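Local coordinates for uncharacterized protein (Bacteroides ovatus, PDB 4FS7), which is of unknown function but, as an extracellular leucine-rich repeat protein of the BspA type, probably binds other proteins, at residues 42-47 / 65-70; 76-81 / 88-93; 332-337 / 348-353; 355-360 / 371-376. All blocks are in the same frame, centred on the assembly; numbering follows the deposited sequence.

Interaction 1: 42-47 / 65-70; sequences LVVNIP and AAFQGC
V44 of strand 42-45 and F67 of the turn region 65-70 face each other with their backbones well apart: their CA atoms, the nearest pair between the segments, lie 10.3 Å from one another, so the space is bridged by side chains alone. Segment 65-70 has no regular strand or helix. It is built from two overlapping beta turns, type I from A65 to Q68 and type II from F67 to C70. The first is closed by Q68 N to A65 O at 3.2 Å and the second by C70 N to F67 O at 3.0 Å; G69 supplies the positive phi (77°) that the second turn needs. The CB of F67, shared by both turns, is directed at the strand, and its ring reaches V44 and I46. V44 comes from the opposite direction; with chi1 177°, CG1 lies opposite its backbone N, and this branch meets the ring, 4.0 Å from F67 CE1. I46, two residues on and on the same side of the segment, adds a looser touch, its CD1 lying 4.3 Å from F67 CZ. Both methyls approach the ring obliquely, and all three residues are buried. Such inward packing on a phenylalanine from a facing turn is consistent with the interior of a leucine-rich repeat solenoid. Around it, strand 19-25 contributes V22 and L25 to F67, I9 of strand 9-13 packs on V44 and I46, and parallel strand 73-77 flanks strand 42-45.

Interaction 2: 76-81 / 88-93; sequences IKIPST and FAFENC
I76 and I78 both present their terminal CD1 methyls to the ring of F90, but from different directions. I76 runs obliquely to F90 and sets CD1 3.7 Å from F90 CD1 and 3.9 Å from F90 CE1, along one side of the ring. I78 comes at F90 from the opposite direction and reaches its far end, with CD1 4.0 Å from F90 CZ. The two isoleucines share one shape: CG1 lies anti to the carbonyl carbon (chi1 -60° in I76, -54° in I78) and CD1 extends the chain, which carries each methyl toward the ring. One face of F90 is covered from within its own segment by A89 CB, 4.0 Å above the plane and over the centre. I62 and I99 also pack on F90, and the ring of F113 meets it with planes about 30° apart. A type I turn from F88 to E91 and a type II turn from F90 to C93 hold the phenylalanine at their junction. Alternate residues of a strand and its extension, pointing inward against a phenylalanine from the facing turn, form the apolar interior of a leucine-rich repeat solenoid.

Interaction 3: 332-337 / 348-353; sequences EEIGKR and INFPLS
I334 touches F350 through its terminal methyl: CD1 lies 3.9 Å from CE1 and 4.1 Å from CD1 of the phenylalanine, at the ring's edge and near its plane. The two side chains cross at about a right angle. In I334, CG1 is anti to the carbonyl carbon (chi1 -65°) and CD1 continues outward (chi2 167°); this extended CG1-CD1 branch, and not CG2, supplies the touching methyl. A second touch is made by backbone atoms, E332 CA resting 3.7 Å from S353 O, where the segments come closest; the paths from 332 to 334 and from 350 to 353 run 143° apart. In this leucine-rich repeat solenoid, I334 belongs to short strand 333-334, which lies in a parallel sheet between strands 310-311 and 356-357, while F350 comes from the loop after strand 347-348. Farther out, L327 packs on I334, and V371 and L373 of strand 370-374 pack on F350. S353 is tied back by its OG, which is hydrogen-bonded to the carbonyl oxygens of Y329 and V331. The CB of E332 is directed away from segment 348-353, and its OE1 forms a salt bridge with R355 NH2, the same nitrogen that pairs with E333; backbone bonds join E332 to K309 and to R355.

Interaction 4: 355-360 / 371-376; sequences RKIGAN and VELPKR
I357, L373 and R376 carry most of this contact at the C-terminal part of the leucine-rich repeat solenoid, joining short strand 356-357 to strand 370-374 and the start of the 3-10 segment after it. I357 and L373 are the buried pair. Each points toward the opposing segment, and they meet through methyls alone, I357 CD1 standing 4.4 Å from L373 CD2, a loose van der Waals approach. W392 packs on L373, and Y380 packs on I357. R376 and R355 are the exposed partners. The chain of R376 leaves with CG roughly anti to its backbone N (chi1 163°) and then bends at chi3 (70°), which brings the guanidinium to the backbone of R355: NH1 of R376 lies 4.2 Å from R355 CA, which sits at the edge of the guanidinium, near its plane. That same NH1 is hydrogen-bonded to L354 O, a firmer hold than anything it makes with R355 itself. The guanidinium of R355 is engaged by E332 and E333, next to the preceding strand. One water links the two segments: it donates to R355 O at 2.8 Å and, in the plane of the R376 guanidinium, accepts a weak bond from NH1 at 3.3 Å.

The four contacts form two pairs toward opposite ends of the elongated solenoid, and they follow one another in series along the chain. Interactions 1 and 2 have centres 6 Å apart and share the parallel sheet in which strands 42-45 and 73-77 are neighbours; their turns are also joined, by F67 N to A89 O at 2.8 Å. Interactions 3 and 4, centred 7 Å apart, use the adjacent strands 333-334 and 356-357, with I334 O and G358 N 2.8 Å apart. Between the pairs, centres are 63 to 71 Å apart and no atoms touch. Similar inward packing thus recurs near both ends, consistent with a repeat architecture stacked coil on coil.

Interaction 1: 42-47 / 65-70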
loop_
_atom_site.group_PDB
_atom_site.type_symbol
_atom_site.label_atom_id
_atom_site.label_comp_id
_atom_site.label_asym_id
_atom_site.label_seq_id
_atom_site.Cartn_x
_atom_site.Cartn_y
_atom_site.Cartn_z
ATOM N N LEU A 42 -14.876 23.267 22.792
ATOM C CA LEU A 42 -13.889 24.278 23.001
ATOM C C LEU A 42 -13.489 24.820 21.656
ATOM O O LEU A 42 -12.899 24.107 20.840
ATOM C CB LEU A 42 -12.703 23.679 23.739
ATOM C CG LEU A 42 -11.425 24.507 23.893
ATOM C CD1 LEU A 42 -11.689 25.897 24.516
ATOM C CD2 LEU A 42 -10.395 23.711 24.699
ATOM N N VAL A 43 -13.858 26.066 21.401
ATOM C CA VAL A 43 -13.610 26.735 20.145
ATOM C C VAL A 43 -12.460 27.735 20.278
ATOM O O VAL A 43 -12.461 28.614 21.164
ATOM C CB VAL A 43 -14.867 27.496 19.680
ATOM C CG1 VAL A 43 -14.570 28.257 18.398
ATOM C CG2 VAL A 43 -16.045 26.529 19.507
ATOM N N VAL A 44 -11.483 27.608 19.386
ATOM C CA VAL A 44 -10.341 28.525 19.349
ATOM C C VAL A 44 -10.560 29.471 18.196
ATOM O O VAL A 44 -10.567 29.073 17.030
ATOM C CB VAL A 44 -9.024 27.783 19.179
ATOM C CG1 VAL A 44 -7.825 28.731 19.065
ATOM C CG2 VAL A 44 -8.804 26.836 20.348
ATOM N N ASN A 45 -10.759 30.746 18.516
ATOM C CA ASN A 45 -11.088 31.736 17.538
ATOM C C ASN A 45 -9.889 32.651 17.289
ATOM O O ASN A 45 -9.643 33.572 18.088
ATOM C CB ASN A 45 -12.294 32.511 18.036
ATOM C CG ASN A 45 -13.096 33.054 16.931
ATOM O OD1 ASN A 45 -12.539 33.503 15.911
ATOM N ND2 ASN A 45 -14.433 33.004 17.080
ATOM N N ILE A 46 -9.097 32.400 16.242
ATOM C CA ILE A 46 -7.865 33.125 16.061
ATOM C C ILE A 46 -8.163 34.456 15.343
ATOM O O ILE A 46 -8.694 34.453 14.236
ATOM C CB ILE A 46 -6.830 32.317 15.228
ATOM C CG1 ILE A 46 -6.477 30.984 15.923
ATOM C CG2 ILE A 46 -5.606 33.160 14.919
ATOM C CD1 ILE A 46 -5.691 30.009 15.053
ATOM N N PRO A 47 -7.792 35.589 15.950
ATOM C CA PRO A 47 -8.059 36.878 15.294
ATOM C C PRO A 47 -7.011 37.175 14.215
ATOM O O PRO A 47 -5.878 36.646 14.246
ATOM C CB PRO A 47 -7.970 37.852 16.460
ATOM C CG PRO A 47 -6.902 37.249 17.351
ATOM C CD PRO A 47 -7.173 35.770 17.272
ATOM N N ALA A 65 4.129 22.979 15.690
ATOM C CA ALA A 65 3.542 22.280 16.824
ATOM C C ALA A 65 2.679 23.161 17.739
ATOM O O ALA A 65 2.503 22.844 18.905
ATOM C CB ALA A 65 4.633 21.521 17.639
ATOM N N ALA A 66 2.039 24.197 17.183
ATOM C CA ALA A 66 1.385 25.172 18.051
ATOM C C ALA A 66 0.284 24.553 18.914
ATOM O O ALA A 66 0.194 24.822 20.128
ATOM C CB ALA A 66 0.815 26.321 17.204
ATOM N N PHE A 67 -0.523 23.672 18.312
ATOM C CA PHE A 67 -1.634 23.032 19.016
ATOM C C PHE A 67 -1.399 21.522 19.243
ATOM O O PHE A 67 -2.335 20.779 19.528
ATOM C CB PHE A 67 -2.971 23.245 18.313
ATOM C CG PHE A 67 -3.395 24.678 18.253
ATOM C CD1 PHE A 67 -4.053 25.274 19.310
ATOM C CD2 PHE A 67 -3.084 25.434 17.134
ATOM C CE1 PHE A 67 -4.422 26.614 19.214
ATOM C CE2 PHE A 67 -3.419 26.736 17.037
ATOM C CZ PHE A 67 -4.104 27.344 18.081
ATOM N N GLN A 68 -0.150 21.093 19.129
ATOM C CA GLN A 68 0.192 19.674 19.277
ATOM C C GLN A 68 -0.272 19.151 20.640
ATOM O O GLN A 68 0.037 19.749 21.695
ATOM C CB GLN A 68 1.686 19.493 19.104
ATOM C CG GLN A 68 2.187 18.091 19.282
ATOM C CD GLN A 68 3.681 17.994 19.075
ATOM O OE1 GLN A 68 4.453 18.685 19.733
ATOM N NE2 GLN A 68 4.104 17.122 18.170
ATOM N N GLY A 69 -1.056 18.071 20.624
ATOM C CA GLY A 69 -1.544 17.450 21.850
ATOM C C GLY A 69 -2.694 18.146 22.536
ATOM O O GLY A 69 -3.017 17.802 23.662
ATOM N N CYS A 70 -3.320 19.112 21.879
ATOM C CA CYS A 70 -4.463 19.830 22.457
ATOM C C CYS A 70 -5.731 19.015 22.250
ATOM O O CYS A 70 -6.569 19.331 21.418
ATOM C CB CYS A 70 -4.594 21.226 21.840
ATOM S SG CYS A 70 -3.235 22.373 22.213
#

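Interaction 2: 76-81 / 88-93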
loop_
_atom_site.group_PDB
_atom_site.type_symbol
_atom_site.label_atom_id
_atom_site.label_comp_id
_atom_site.label_asym_id
_atom_site.label_seq_id
_atom_site.Cartn_x
_atom_site.Cartn_y
_atom_site.Cartn_z
ATOM N N ILE A 76 -11.264 25.054 15.434
ATOM C CA ILE A 76 -10.333 26.168 15.293
ATOM C C ILE A 76 -10.770 26.973 14.082
ATOM O O ILE A 76 -11.041 26.426 13.011
ATOM C CB ILE A 76 -8.878 25.652 15.103
ATOM C CG1 ILE A 76 -8.434 24.799 16.309
ATOM C CG2 ILE A 76 -7.917 26.815 14.823
ATOM C CD1 ILE A 76 -7.116 24.091 16.188
ATOM N N LYS A 77 -10.901 28.275 14.304
ATOM C CA LYS A 77 -11.246 29.245 13.280
ATOM C C LYS A 77 -9.982 30.016 12.917
ATOM O O LYS A 77 -9.403 30.705 13.770
ATOM C CB LYS A 77 -12.340 30.183 13.802
ATOM C CG LYS A 77 -13.625 29.473 14.275
ATOM C CD LYS A 77 -14.664 30.470 14.741
ATOM C CE LYS A 77 -16.066 29.977 14.517
ATOM N NZ LYS A 77 -17.034 31.115 14.431
ATOM N N ILE A 78 -9.562 29.915 11.669
ATOM C CA ILE A 78 -8.335 30.511 11.209
ATOM C C ILE A 78 -8.646 31.688 10.280
ATOM O O ILE A 78 -9.358 31.514 9.310
ATOM C CB ILE A 78 -7.438 29.482 10.473
ATOM C CG1 ILE A 78 -7.172 28.244 11.331
ATOM C CG2 ILE A 78 -6.133 30.128 10.049
ATOM C CD1 ILE A 78 -6.201 27.176 10.730
ATOM N N PRO A 79 -8.130 32.892 10.575
ATOM C CA PRO A 79 -8.455 34.041 9.752
ATOM C C PRO A 79 -7.702 34.020 8.416
ATOM O O PRO A 79 -6.694 33.343 8.267
ATOM C CB PRO A 79 -7.985 35.221 10.619
ATOM C CG PRO A 79 -6.813 34.660 11.359
ATOM C CD PRO A 79 -7.217 33.238 11.666
ATOM N N SER A 80 -8.167 34.809 7.455
ATOM C CA SER A 80 -7.623 34.803 6.106
ATOM C C SER A 80 -6.200 35.281 6.013
ATOM O O SER A 80 -5.524 35.085 5.000
ATOM C CB SER A 80 -8.483 35.634 5.180
ATOM O OG SER A 80 -8.385 37.015 5.503
ATOM N N THR A 81 -5.755 35.946 7.078
ATOM C CA THR A 81 -4.425 36.490 7.147
ATOM C C THR A 81 -3.332 35.453 7.385
ATOM O O THR A 81 -2.152 35.727 7.131
ATOM C CB THR A 81 -4.342 37.578 8.238
ATOM O OG1 THR A 81 -4.800 37.033 9.482
ATOM C CG2 THR A 81 -5.269 38.762 7.838
ATOM N N PHE A 88 3.344 19.737 12.271
ATOM C CA PHE A 88 2.802 19.276 13.545
ATOM C C PHE A 88 1.763 20.216 14.190
ATOM O O PHE A 88 1.407 20.009 15.339
ATOM C CB PHE A 88 3.898 18.946 14.575
ATOM C CG PHE A 88 4.782 17.822 14.171
ATOM C CD1 PHE A 88 5.865 18.064 13.386
ATOM C CD2 PHE A 88 4.531 16.533 14.584
ATOM C CE1 PHE A 88 6.708 17.044 12.990
ATOM C CE2 PHE A 88 5.380 15.497 14.194
ATOM C CZ PHE A 88 6.467 15.770 13.383
ATOM N N ALA A 89 1.232 21.190 13.438
ATOM C CA ALA A 89 0.476 22.249 14.114
ATOM C C ALA A 89 -0.736 21.753 14.908
ATOM O O ALA A 89 -1.046 22.309 15.965
ATOM C CB ALA A 89 0.091 23.327 13.103
ATOM N N PHE A 90 -1.438 20.730 14.407
ATOM C CA PHE A 90 -2.627 20.212 15.060
ATOM C C PHE A 90 -2.439 18.715 15.355
ATOM O O PHE A 90 -3.412 17.998 15.483
ATOM C CB PHE A 90 -3.883 20.458 14.204
ATOM C CG PHE A 90 -3.921 21.831 13.611
ATOM C CD1 PHE A 90 -4.138 22.956 14.381
ATOM C CD2 PHE A 90 -3.712 21.994 12.289
ATOM C CE1 PHE A 90 -4.111 24.229 13.780
ATOM C CE2 PHE A 90 -3.708 23.222 11.693
ATOM C CZ PHE A 90 -3.882 24.342 12.437
ATOM N N GLU A 91 -1.191 18.265 15.488
ATOM C CA GLU A 91 -0.917 16.848 15.702
ATOM C C GLU A 91 -1.603 16.402 16.994
ATOM O O GLU A 91 -1.477 17.068 18.035
ATOM C CB GLU A 91 0.581 16.594 15.766
ATOM C CG GLU A 91 0.952 15.129 15.529
ATOM C CD GLU A 91 2.269 14.732 16.131
ATOM O OE1 GLU A 91 2.515 15.098 17.308
ATOM O OE2 GLU A 91 3.042 14.037 15.421
ATOM N N ASN A 92 -2.308 15.280 16.929
ATOM C CA ASN A 92 -2.967 14.725 18.107
ATOM C C ASN A 92 -4.020 15.608 18.756
ATOM O O ASN A 92 -4.305 15.462 19.935
ATOM C CB ASN A 92 -1.926 14.212 19.138
ATOM C CG ASN A 92 -1.110 13.051 18.594
ATOM O OD1 ASN A 92 -1.613 12.238 17.801
ATOM N ND2 ASN A 92 0.137 12.970 19.014
ATOM N N CYS A 93 -4.616 16.488 17.972
ATOM C CA CYS A 93 -5.843 17.166 18.377
ATOM C C CYS A 93 -7.012 16.232 18.135
ATOM O O CYS A 93 -7.775 16.376 17.178
ATOM C CB CYS A 93 -6.050 18.497 17.643
ATOM S SG CYS A 93 -4.810 19.754 18.166
#

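Interaction 3: 332-337 / 348-353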
loop_
_atom_site.group_PDB
_atom_site.type_symbol
_atom_site.label_atom_id
_atom_site.label_comp_id
_atom_site.label_asym_id
_atom_site.label_seq_id
_atom_site.Cartn_x
_atom_site.Cartn_y
_atom_site.Cartn_z
ATOM N N GLU A 332 13.359 -26.072 -16.697
ATOM C CA GLU A 332 14.717 -26.527 -16.401
ATOM C C GLU A 332 14.954 -26.914 -14.944
ATOM O O GLU A 332 15.786 -27.779 -14.679
ATOM C CB GLU A 332 15.733 -25.447 -16.763
ATOM C CG GLU A 332 15.728 -25.097 -18.272
ATOM C CD GLU A 332 16.825 -24.147 -18.699
ATOM O OE1 GLU A 332 17.849 -23.969 -17.988
ATOM O OE2 GLU A 332 16.659 -23.602 -19.814
ATOM N N GLU A 333 14.317 -26.238 -14.011
ATOM C CA GLU A 333 14.583 -26.420 -12.578
ATOM C C GLU A 333 13.303 -26.312 -11.787
ATOM O O GLU A 333 12.479 -25.417 -12.065
ATOM C CB GLU A 333 15.564 -25.356 -12.044
ATOM C CG GLU A 333 16.871 -25.255 -12.849
ATOM C CD GLU A 333 17.873 -24.217 -12.340
ATOM O OE1 GLU A 333 17.757 -23.732 -11.192
ATOM O OE2 GLU A 333 18.803 -23.879 -13.107
ATOM N N ILE A 334 13.185 -27.186 -10.792
ATOM C CA ILE A 334 12.183 -27.114 -9.750
ATOM C C ILE A 334 12.933 -26.896 -8.442
ATOM O O ILE A 334 13.837 -27.660 -8.139
ATOM C CB ILE A 334 11.338 -28.482 -9.644
ATOM C CG1 ILE A 334 10.516 -28.696 -10.931
ATOM C CG2 ILE A 334 10.449 -28.502 -8.415
ATOM C CD1 ILE A 334 9.910 -30.130 -11.086
ATOM N N GLY A 335 12.604 -25.846 -7.704
ATOM C CA GLY A 335 13.340 -25.481 -6.520
ATOM C C GLY A 335 13.109 -26.292 -5.278
ATOM O O GLY A 335 12.297 -27.212 -5.210
ATOM N N LYS A 336 13.933 -25.997 -4.275
ATOM C CA LYS A 336 13.796 -26.603 -2.951
ATOM C C LYS A 336 12.378 -26.395 -2.433
ATOM O O LYS A 336 11.855 -25.272 -2.496
ATOM C CB LYS A 336 14.822 -25.947 -2.010
ATOM C CG LYS A 336 14.703 -26.363 -0.565
ATOM C CD LYS A 336 15.832 -25.810 0.312
ATOM C CE LYS A 336 15.742 -26.312 1.729
ATOM N NZ LYS A 336 16.889 -25.837 2.543
ATOM N N ARG A 337 11.732 -27.447 -1.948
ATOM C CA ARG A 337 10.406 -27.367 -1.321
ATOM C C ARG A 337 9.378 -26.741 -2.257
ATOM O O ARG A 337 8.339 -26.291 -1.800
ATOM C CB ARG A 337 10.488 -26.606 -0.009
ATOM C CG ARG A 337 11.175 -27.404 1.091
ATOM C CD ARG A 337 11.543 -26.579 2.343
ATOM N NE ARG A 337 10.376 -25.936 2.941
ATOM C CZ ARG A 337 10.419 -25.354 4.135
ATOM N NH1 ARG A 337 11.545 -25.324 4.835
ATOM N NH2 ARG A 337 9.352 -24.741 4.615
ATOM N N ILE A 348 1.536 -34.798 -12.107
ATOM C CA ILE A 348 2.578 -33.872 -12.493
ATOM C C ILE A 348 3.515 -34.602 -13.426
ATOM O O ILE A 348 3.884 -35.747 -13.173
ATOM C CB ILE A 348 3.277 -33.234 -11.268
ATOM C CG1 ILE A 348 4.280 -32.178 -11.745
ATOM C CG2 ILE A 348 3.921 -34.316 -10.363
ATOM C CD1 ILE A 348 4.829 -31.308 -10.583
ATOM N N ASN A 349 3.880 -33.919 -14.496
ATOM C CA ASN A 349 4.851 -34.403 -15.453
ATOM C C ASN A 349 6.216 -33.777 -15.269
ATOM O O ASN A 349 6.326 -32.660 -14.738
ATOM C CB ASN A 349 4.387 -34.096 -16.881
ATOM C CG ASN A 349 4.239 -32.613 -17.124
ATOM O OD1 ASN A 349 3.542 -31.916 -16.393
ATOM N ND2 ASN A 349 4.924 -32.114 -18.120
ATOM N N PHE A 350 7.240 -34.479 -15.738
ATOM C CA PHE A 350 8.612 -34.054 -15.625
ATOM C C PHE A 350 9.232 -33.987 -17.002
ATOM O O PHE A 350 9.725 -34.997 -17.535
ATOM C CB PHE A 350 9.339 -35.004 -14.698
ATOM C CG PHE A 350 8.812 -34.915 -13.315
ATOM C CD1 PHE A 350 9.235 -33.906 -12.459
ATOM C CD2 PHE A 350 7.825 -35.750 -12.858
ATOM C CE1 PHE A 350 8.692 -33.809 -11.196
ATOM C CE2 PHE A 350 7.278 -35.648 -11.562
ATOM C CZ PHE A 350 7.732 -34.648 -10.732
ATOM N N PRO A 351 9.229 -32.804 -17.599
ATOM C CA PRO A 351 9.743 -32.726 -18.949
ATOM C C PRO A 351 11.235 -33.042 -19.053
ATOM O O PRO A 351 11.956 -32.842 -18.111
ATOM C CB PRO A 351 9.451 -31.279 -19.335
ATOM C CG PRO A 351 8.269 -30.911 -18.516
ATOM C CD PRO A 351 8.457 -31.613 -17.225
ATOM N N LEU A 352 11.677 -33.545 -20.206
ATOM C CA LEU A 352 13.066 -33.948 -20.373
ATOM C C LEU A 352 14.050 -32.778 -20.370
ATOM O O LEU A 352 15.233 -33.001 -20.239
ATOM C CB LEU A 352 13.224 -34.794 -21.647
ATOM N N SER A 353 13.564 -31.532 -20.455
ATOM C CA SER A 353 14.397 -30.338 -20.231
ATOM C C SER A 353 14.833 -30.170 -18.770
ATOM O O SER A 353 15.737 -29.399 -18.479
ATOM C CB SER A 353 13.616 -29.072 -20.612
ATOM O OG SER A 353 12.309 -29.080 -20.071
#

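Interaction 4: 355-360 / 371-376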
loop_
_atom_site.group_PDB
_atom_site.type_symbol
_atom_site.label_atom_id
_atom_site.label_comp_id
_atom_site.label_asym_id
_atom_site.label_seq_id
_atom_site.Cartn_x
_atom_site.Cartn_y
_atom_site.Cartn_z
ATOM N N ARG A 355 16.560 -30.326 -15.418
ATOM C CA ARG A 355 17.934 -30.583 -15.026
ATOM C C ARG A 355 18.113 -30.779 -13.535
ATOM O O ARG A 355 19.075 -31.408 -13.113
ATOM C CB ARG A 355 18.829 -29.407 -15.465
ATOM C CG ARG A 355 18.867 -29.140 -16.955
ATOM C CD ARG A 355 19.940 -28.090 -17.274
ATOM N NE ARG A 355 19.529 -26.703 -16.982
ATOM C CZ ARG A 355 19.762 -26.027 -15.838
ATOM N NH1 ARG A 355 20.408 -26.615 -14.810
ATOM N NH2 ARG A 355 19.341 -24.745 -15.711
ATOM N N LYS A 356 17.233 -30.211 -12.740
ATOM C CA LYS A 356 17.435 -30.154 -11.274
ATOM C C LYS A 356 16.081 -30.161 -10.570
ATOM O O LYS A 356 15.179 -29.456 -10.981
ATOM C CB LYS A 356 18.229 -28.859 -10.888
ATOM C CG LYS A 356 18.732 -28.856 -9.430
ATOM C CD LYS A 356 19.361 -27.546 -8.980
ATOM C CE LYS A 356 20.643 -27.200 -9.673
ATOM N NZ LYS A 356 21.751 -28.220 -9.494
ATOM N N ILE A 357 16.001 -30.916 -9.479
ATOM C CA ILE A 357 14.914 -30.877 -8.532
ATOM C C ILE A 357 15.528 -30.557 -7.168
ATOM O O ILE A 357 16.504 -31.176 -6.775
ATOM C CB ILE A 357 14.140 -32.217 -8.451
ATOM C CG1 ILE A 357 13.501 -32.508 -9.823
ATOM C CG2 ILE A 357 13.089 -32.221 -7.329
ATOM C CD1 ILE A 357 12.904 -33.916 -9.941
ATOM N N GLY A 358 14.981 -29.556 -6.486
ATOM C CA GLY A 358 15.545 -29.121 -5.219
ATOM C C GLY A 358 15.146 -29.992 -4.046
ATOM O O GLY A 358 14.244 -30.825 -4.123
ATOM N N ALA A 359 15.816 -29.776 -2.922
ATOM C CA ALA A 359 15.658 -30.621 -1.758
ATOM C C ALA A 359 14.213 -30.601 -1.306
ATOM O O ALA A 359 13.589 -29.540 -1.132
ATOM C CB ALA A 359 16.589 -30.203 -0.628
ATOM N N ASN A 360 13.660 -31.783 -1.069
ATOM C CA ASN A 360 12.339 -31.904 -0.514
ATOM C C ASN A 360 11.258 -31.194 -1.337
ATOM O O ASN A 360 10.220 -30.819 -0.810
ATOM C CB ASN A 360 12.336 -31.472 0.960
ATOM C CG ASN A 360 13.029 -32.475 1.816
ATOM O OD1 ASN A 360 12.810 -33.685 1.651
ATOM N ND2 ASN A 360 13.806 -32.005 2.765
ATOM N N VAL A 371 5.031 -41.367 -10.628
ATOM C CA VAL A 371 5.567 -40.420 -11.582
ATOM C C VAL A 371 6.482 -41.156 -12.526
ATOM O O VAL A 371 6.809 -42.322 -12.311
ATOM C CB VAL A 371 6.303 -39.273 -10.884
ATOM C CG1 VAL A 371 5.333 -38.482 -9.994
ATOM C CG2 VAL A 371 7.490 -39.836 -10.091
ATOM N N GLU A 372 6.815 -40.474 -13.608
ATOM C CA GLU A 372 7.727 -40.941 -14.645
ATOM C C GLU A 372 8.883 -39.955 -14.718
ATOM O O GLU A 372 8.654 -38.777 -14.944
ATOM C CB GLU A 372 7.007 -40.989 -16.007
ATOM C CG GLU A 372 5.769 -41.908 -16.036
ATOM C CD GLU A 372 5.206 -42.097 -17.436
ATOM O OE1 GLU A 372 5.823 -41.570 -18.389
ATOM O OE2 GLU A 372 4.165 -42.795 -17.577
ATOM N N LEU A 373 10.115 -40.426 -14.492
ATOM C CA LEU A 373 11.356 -39.632 -14.563
ATOM C C LEU A 373 12.433 -40.343 -15.360
ATOM O O LEU A 373 12.533 -41.568 -15.293
ATOM C CB LEU A 373 11.953 -39.373 -13.159
ATOM C CG LEU A 373 11.433 -38.258 -12.266
ATOM C CD1 LEU A 373 12.106 -38.397 -10.910
ATOM C CD2 LEU A 373 11.682 -36.933 -12.867
ATOM N N PRO A 374 13.338 -39.593 -15.985
ATOM C CA PRO A 374 14.499 -40.241 -16.566
ATOM C C PRO A 374 15.389 -40.794 -15.465
ATOM O O PRO A 374 15.509 -40.196 -14.391
ATOM C CB PRO A 374 15.196 -39.128 -17.347
ATOM C CG PRO A 374 14.738 -37.898 -16.738
ATOM C CD PRO A 374 13.361 -38.143 -16.197
ATOM N N LYS A 375 15.982 -41.940 -15.745
ATOM C CA LYS A 375 17.012 -42.518 -14.906
ATOM C C LYS A 375 18.080 -41.476 -14.545
ATOM O O LYS A 375 18.602 -41.487 -13.445
ATOM C CB LYS A 375 17.608 -43.727 -15.631
ATOM C CG LYS A 375 18.579 -44.537 -14.820
ATOM C CD LYS A 375 17.874 -45.574 -13.953
ATOM C CE LYS A 375 18.878 -46.624 -13.454
ATOM N NZ LYS A 375 18.377 -47.361 -12.263
ATOM N N ARG A 376 18.357 -40.545 -15.457
ATOM C CA ARG A 376 19.297 -39.438 -15.265
ATOM C C ARG A 376 18.991 -38.563 -14.037
ATOM O O ARG A 376 19.864 -37.897 -13.479
ATOM C CB ARG A 376 19.284 -38.580 -16.555
ATOM C CG ARG A 376 19.855 -37.199 -16.458
ATOM C CD ARG A 376 19.853 -36.529 -17.863
ATOM N NE ARG A 376 18.493 -36.203 -18.302
ATOM C CZ ARG A 376 17.806 -35.147 -17.855
ATOM N NH1 ARG A 376 18.354 -34.314 -16.967
ATOM N NH2 ARG A 376 16.569 -34.935 -18.279
HETATM O O HOH W 1 20.441 -33.281 -14.651
#